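Local structure of outer membrane protein Omp121 (Bacteroides thetaiotaomicron, 5FQ8) at residues T117-G129 with Y316-L328. The protein probably imports peptides across the outer membrane as the TonB-dependent transporter of a two-protein uptake system, with calcium and magnesium bound. Sequence-based numbering, arbitrary orientation.
Sequences TDGLNSGYDFGNG and YQKNNFATTGQGL
Phe321 turns a ring face to Tyr124 CA, with the backbone of Asp125 close by, where the plug of this TonB-dependent barrel meets the loop that leaves barrel strand 306-320. Residues 317-326, the end of that strand and the loop after it, run nearly antiparallel to residues 120-126 of the plug. From Phe321 CB, 3.7 Å from Phe126 CE1, the side chain heads for the plug; chi1 -157°, CG anti to the backbone N, carries the ring there. CG and CD1 meet Tyr124 CB, CD2 and CE2 lie close to Asp125 N and Asp125 O, and CE1 comes near Gly123 O. Tyr124 CA sits over the ring centre, a CH-pi contact of 3.7 Å to the centroid, while CZ at the tip again meets Tyr124 CA. With an alanine here the ring is gone, which would probably leave a gap under Tyr124 CA and beside the backbone of Asp125.

Beyond the ring, Gly123 and Thr324 form a single antiparallel hydrogen-bonded pair: Gly123 N gives to Thr324 O at 2.7 Å, and Thr324 N returns to Gly123 O almost straight, at 174°. At the barrel-strand end, a water bridges Asp125 O and Asn319 ND2, and Gln317 NE2 makes a weak bond to Phe126 O. At the other end, Gln326 N donates to Leu120 O at 2.9 Å. The side-chain amide of Gln326 also bonds to the backbone of the bound peptide, a separate chain, and reaches Asn121 as well: Gln326 NE2 meets Asn121 OD1 at 3.1 Å from above the side-chain carbonyl plane of Asn121, 38° out of it.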
loop_
_atom_site.group_PDB
_atom_site.type_symbol
_atom_site.label_atom_id
_atom_site.label_comp_id
_atom_site.label_asym_id
_atom_site.label_seq_id
_atom_site.Cartn_x
_atom_site.Cartn_y
_atom_site.Cartn_z
ATOM N N THR B 117 4.761 -13.284 -10.493
ATOM C CA THR B 117 5.128 -14.344 -9.568
ATOM C C THR B 117 3.973 -15.286 -9.280
ATOM O O THR B 117 4.169 -16.311 -8.624
ATOM C CB THR B 117 5.647 -13.740 -8.263
ATOM O OG1 THR B 117 4.551 -13.222 -7.500
ATOM C CG2 THR B 117 6.582 -12.602 -8.567
ATOM N N ASP B 118 2.784 -14.972 -9.770
ATOM C CA ASP B 118 1.623 -15.850 -9.682
ATOM C C ASP B 118 1.093 -16.020 -11.089
ATOM O O ASP B 118 0.157 -15.343 -11.495
ATOM C CB ASP B 118 0.577 -15.287 -8.764
ATOM C CG ASP B 118 -0.646 -16.153 -8.693
ATOM O OD1 ASP B 118 -0.607 -17.169 -7.978
ATOM O OD2 ASP B 118 -1.642 -15.829 -9.357
ATOM N N GLY B 119 1.682 -16.951 -11.828
ATOM C CA GLY B 119 1.247 -17.196 -13.191
ATOM C C GLY B 119 -0.145 -17.762 -13.321
ATOM O O GLY B 119 -0.676 -17.781 -14.433
ATOM N N LEU B 120 -0.755 -18.202 -12.224
ATOM C CA LEU B 120 -2.038 -18.872 -12.349
ATOM C C LEU B 120 -3.188 -17.889 -12.435
ATOM O O LEU B 120 -4.193 -18.166 -13.092
ATOM C CB LEU B 120 -2.251 -19.808 -11.174
ATOM C CG LEU B 120 -1.115 -20.757 -10.834
ATOM C CD1 LEU B 120 -1.575 -21.704 -9.751
ATOM C CD2 LEU B 120 -0.681 -21.506 -12.062
ATOM N N ASN B 121 -3.066 -16.737 -11.787
ATOM C CA ASN B 121 -4.180 -15.810 -11.700
ATOM C C ASN B 121 -3.911 -14.446 -12.298
ATOM O O ASN B 121 -4.869 -13.770 -12.681
ATOM C CB ASN B 121 -4.606 -15.634 -10.237
ATOM C CG ASN B 121 -4.971 -16.933 -9.604
ATOM O OD1 ASN B 121 -6.019 -17.490 -9.878
ATOM N ND2 ASN B 121 -4.090 -17.452 -8.786
ATOM N N SER B 122 -2.650 -14.035 -12.414
ATOM C CA SER B 122 -2.283 -12.746 -12.984
ATOM C C SER B 122 -0.981 -12.870 -13.774
ATOM O O SER B 122 0.023 -12.237 -13.473
ATOM C CB SER B 122 -2.150 -11.688 -11.892
ATOM O OG SER B 122 -3.391 -11.059 -11.661
ATOM N N GLY B 123 -1.005 -13.692 -14.819
ATOM C CA GLY B 123 0.200 -13.937 -15.589
ATOM C C GLY B 123 0.513 -12.777 -16.503
ATOM O O GLY B 123 -0.368 -12.249 -17.191
ATOM N N TYR B 124 1.775 -12.374 -16.514
ATOM C CA TYR B 124 2.231 -11.289 -17.363
ATOM C C TYR B 124 3.744 -11.370 -17.442
ATOM O O TYR B 124 4.390 -11.985 -16.600
ATOM C CB TYR B 124 1.751 -9.939 -16.843
ATOM C CG TYR B 124 2.220 -9.544 -15.459
ATOM C CD1 TYR B 124 3.538 -9.177 -15.233
ATOM C CD2 TYR B 124 1.340 -9.505 -14.389
ATOM C CE1 TYR B 124 3.977 -8.810 -14.001
ATOM C CE2 TYR B 124 1.772 -9.119 -13.132
ATOM C CZ TYR B 124 3.097 -8.775 -12.952
ATOM O OH TYR B 124 3.568 -8.389 -11.726
ATOM N N ASP B 125 4.302 -10.766 -18.477
ATOM C CA ASP B 125 5.743 -10.809 -18.693
ATOM C C ASP B 125 6.158 -9.496 -19.327
ATOM O O ASP B 125 5.567 -9.079 -20.320
ATOM C CB ASP B 125 6.133 -11.995 -19.577
ATOM C CG ASP B 125 7.604 -12.296 -19.518
ATOM O OD1 ASP B 125 8.407 -11.392 -19.822
ATOM O OD2 ASP B 125 7.955 -13.426 -19.141
ATOM N N PHE B 126 7.151 -8.840 -18.749
ATOM C CA PHE B 126 7.443 -7.463 -19.104
ATOM C C PHE B 126 8.813 -7.280 -19.740
ATOM O O PHE B 126 9.165 -6.152 -20.090
ATOM C CB PHE B 126 7.321 -6.559 -17.869
ATOM C CG PHE B 126 5.921 -6.125 -17.554
ATOM C CD1 PHE B 126 5.002 -5.929 -18.547
ATOM C CD2 PHE B 126 5.527 -5.925 -16.244
ATOM C CE1 PHE B 126 3.710 -5.516 -18.252
ATOM C CE2 PHE B 126 4.251 -5.523 -15.932
ATOM C CZ PHE B 126 3.331 -5.309 -16.950
ATOM N N GLY B 127 9.600 -8.335 -19.884
ATOM C CA GLY B 127 10.832 -8.267 -20.637
ATOM C C GLY B 127 12.022 -8.739 -19.831
ATOM O O GLY B 127 11.963 -8.897 -18.620
ATOM N N ASN B 128 13.113 -8.989 -20.544
ATOM C CA ASN B 128 14.369 -9.318 -19.893
ATOM C C ASN B 128 15.476 -8.385 -20.365
ATOM O O ASN B 128 15.353 -7.665 -21.351
ATOM C CB ASN B 128 14.776 -10.798 -20.074
ATOM C CG ASN B 128 15.243 -11.134 -21.462
ATOM O OD1 ASN B 128 14.453 -11.275 -22.374
ATOM N ND2 ASN B 128 16.547 -11.322 -21.609
ATOM N N GLY B 129 16.540 -8.354 -19.582
ATOM C CA GLY B 129 17.482 -7.261 -19.662
ATOM C C GLY B 129 18.178 -7.160 -20.990
ATOM O O GLY B 129 18.615 -6.077 -21.398
ATOM N N TYR B 316 14.588 2.992 -22.518
ATOM C CA TYR B 316 13.249 3.189 -22.001
ATOM C C TYR B 316 12.350 2.065 -22.476
ATOM O O TYR B 316 12.536 1.535 -23.567
ATOM C CB TYR B 316 12.678 4.497 -22.466
ATOM C CG TYR B 316 11.248 4.710 -22.084
ATOM C CD1 TYR B 316 10.919 5.286 -20.861
ATOM C CD2 TYR B 316 10.224 4.358 -22.937
ATOM C CE1 TYR B 316 9.615 5.491 -20.503
ATOM C CE2 TYR B 316 8.913 4.558 -22.585
ATOM C CZ TYR B 316 8.614 5.125 -21.366
ATOM O OH TYR B 316 7.306 5.326 -21.019
ATOM N N GLN B 317 11.363 1.707 -21.661
ATOM C CA GLN B 317 10.304 0.852 -22.168
ATOM C C GLN B 317 9.010 1.155 -21.444
ATOM O O GLN B 317 9.014 1.510 -20.273
ATOM C CB GLN B 317 10.657 -0.628 -22.043
ATOM C CG GLN B 317 10.649 -1.203 -20.670
ATOM C CD GLN B 317 11.136 -2.626 -20.679
ATOM O OE1 GLN B 317 12.332 -2.883 -20.763
ATOM N NE2 GLN B 317 10.211 -3.562 -20.609
ATOM N N LYS B 318 7.905 1.049 -22.165
ATOM C CA LYS B 318 6.588 1.041 -21.549
ATOM C C LYS B 318 5.845 -0.184 -22.043
ATOM O O LYS B 318 5.396 -0.220 -23.187
ATOM C CB LYS B 318 5.799 2.305 -21.855
ATOM C CG LYS B 318 4.852 2.679 -20.730
ATOM C CD LYS B 318 3.835 3.700 -21.139
ATOM C CE LYS B 318 2.575 3.020 -21.583
ATOM N NZ LYS B 318 1.629 3.954 -22.236
ATOM N N ASN B 319 5.699 -1.168 -21.179
ATOM C CA ASN B 319 4.892 -2.342 -21.455
ATOM C C ASN B 319 3.496 -2.186 -20.881
ATOM O O ASN B 319 3.319 -1.664 -19.783
ATOM C CB ASN B 319 5.530 -3.589 -20.855
ATOM C CG ASN B 319 6.954 -3.783 -21.289
ATOM O OD1 ASN B 319 7.809 -2.957 -21.028
ATOM N ND2 ASN B 319 7.220 -4.894 -21.935
ATOM N N ASN B 320 2.514 -2.635 -21.639
ATOM C CA ASN B 320 1.165 -2.896 -21.165
ATOM C C ASN B 320 0.834 -4.319 -21.567
ATOM O O ASN B 320 1.203 -4.754 -22.657
ATOM C CB ASN B 320 0.136 -1.946 -21.761
ATOM C CG ASN B 320 0.327 -0.521 -21.326
ATOM O OD1 ASN B 320 1.060 0.227 -21.952
ATOM N ND2 ASN B 320 -0.348 -0.128 -20.267
ATOM N N PHE B 321 0.144 -5.042 -20.706
ATOM C CA PHE B 321 -0.025 -6.471 -20.904
ATOM C C PHE B 321 -1.486 -6.828 -20.741
ATOM O O PHE B 321 -2.171 -6.256 -19.893
ATOM C CB PHE B 321 0.823 -7.231 -19.920
ATOM C CG PHE B 321 1.164 -8.618 -20.342
ATOM C CD1 PHE B 321 0.209 -9.602 -20.356
ATOM C CD2 PHE B 321 2.456 -8.946 -20.689
ATOM C CE1 PHE B 321 0.525 -10.878 -20.727
ATOM C CE2 PHE B 321 2.775 -10.217 -21.061
ATOM C CZ PHE B 321 1.811 -11.188 -21.074
ATOM N N ALA B 322 -1.967 -7.745 -21.576
ATOM C CA ALA B 322 -3.303 -8.303 -21.406
ATOM C C ALA B 322 -3.150 -9.519 -20.500
ATOM O O ALA B 322 -2.748 -10.601 -20.931
ATOM C CB ALA B 322 -3.929 -8.645 -22.750
ATOM N N THR B 323 -3.464 -9.313 -19.225
ATOM C CA THR B 323 -3.188 -10.273 -18.169
ATOM C C THR B 323 -3.841 -11.625 -18.436
ATOM O O THR B 323 -4.963 -11.695 -18.933
ATOM C CB THR B 323 -3.697 -9.699 -16.850
ATOM O OG1 THR B 323 -3.315 -8.325 -16.735
ATOM C CG2 THR B 323 -3.159 -10.486 -15.671
ATOM N N THR B 324 -3.131 -12.705 -18.105
ATOM C CA THR B 324 -3.658 -14.055 -18.260
ATOM C C THR B 324 -3.927 -14.669 -16.895
ATOM O O THR B 324 -3.428 -14.197 -15.869
ATOM C CB THR B 324 -2.702 -14.978 -19.037
ATOM O OG1 THR B 324 -1.546 -15.266 -18.246
ATOM C CG2 THR B 324 -2.269 -14.370 -20.355
ATOM N N GLY B 325 -4.713 -15.733 -16.897
ATOM C CA GLY B 325 -4.994 -16.450 -15.670
ATOM C C GLY B 325 -6.352 -17.117 -15.702
ATOM O O GLY B 325 -7.088 -17.055 -16.681
ATOM N N GLN B 326 -6.678 -17.766 -14.586
ATOM C CA GLN B 326 -7.896 -18.546 -14.492
ATOM C C GLN B 326 -9.096 -17.749 -14.021
ATOM O O GLN B 326 -10.198 -18.299 -13.962
ATOM C CB GLN B 326 -7.687 -19.732 -13.570
ATOM C CG GLN B 326 -7.085 -19.405 -12.241
ATOM C CD GLN B 326 -6.717 -20.649 -11.479
ATOM O OE1 GLN B 326 -7.102 -21.734 -11.866
ATOM N NE2 GLN B 326 -5.958 -20.504 -10.406
ATOM N N GLY B 327 -8.924 -16.482 -13.700
ATOM C CA GLY B 327 -10.007 -15.685 -13.171
ATOM C C GLY B 327 -10.641 -14.808 -14.223
ATOM O O GLY B 327 -10.895 -15.239 -15.349
ATOM N N LEU B 328 -10.913 -13.562 -13.853
ATOM C CA LEU B 328 -11.517 -12.616 -14.781
ATOM C C LEU B 328 -10.435 -11.999 -15.660
ATOM O O LEU B 328 -10.080 -10.827 -15.549
ATOM C CB LEU B 328 -12.281 -11.550 -14.021
ATOM C CG LEU B 328 -13.464 -12.045 -13.234
ATOM C CD1 LEU B 328 -14.050 -10.867 -12.565
ATOM C CD2 LEU B 328 -14.439 -12.644 -14.180
HETATM O O HOH W 1 5.704 -6.868 -22.075
#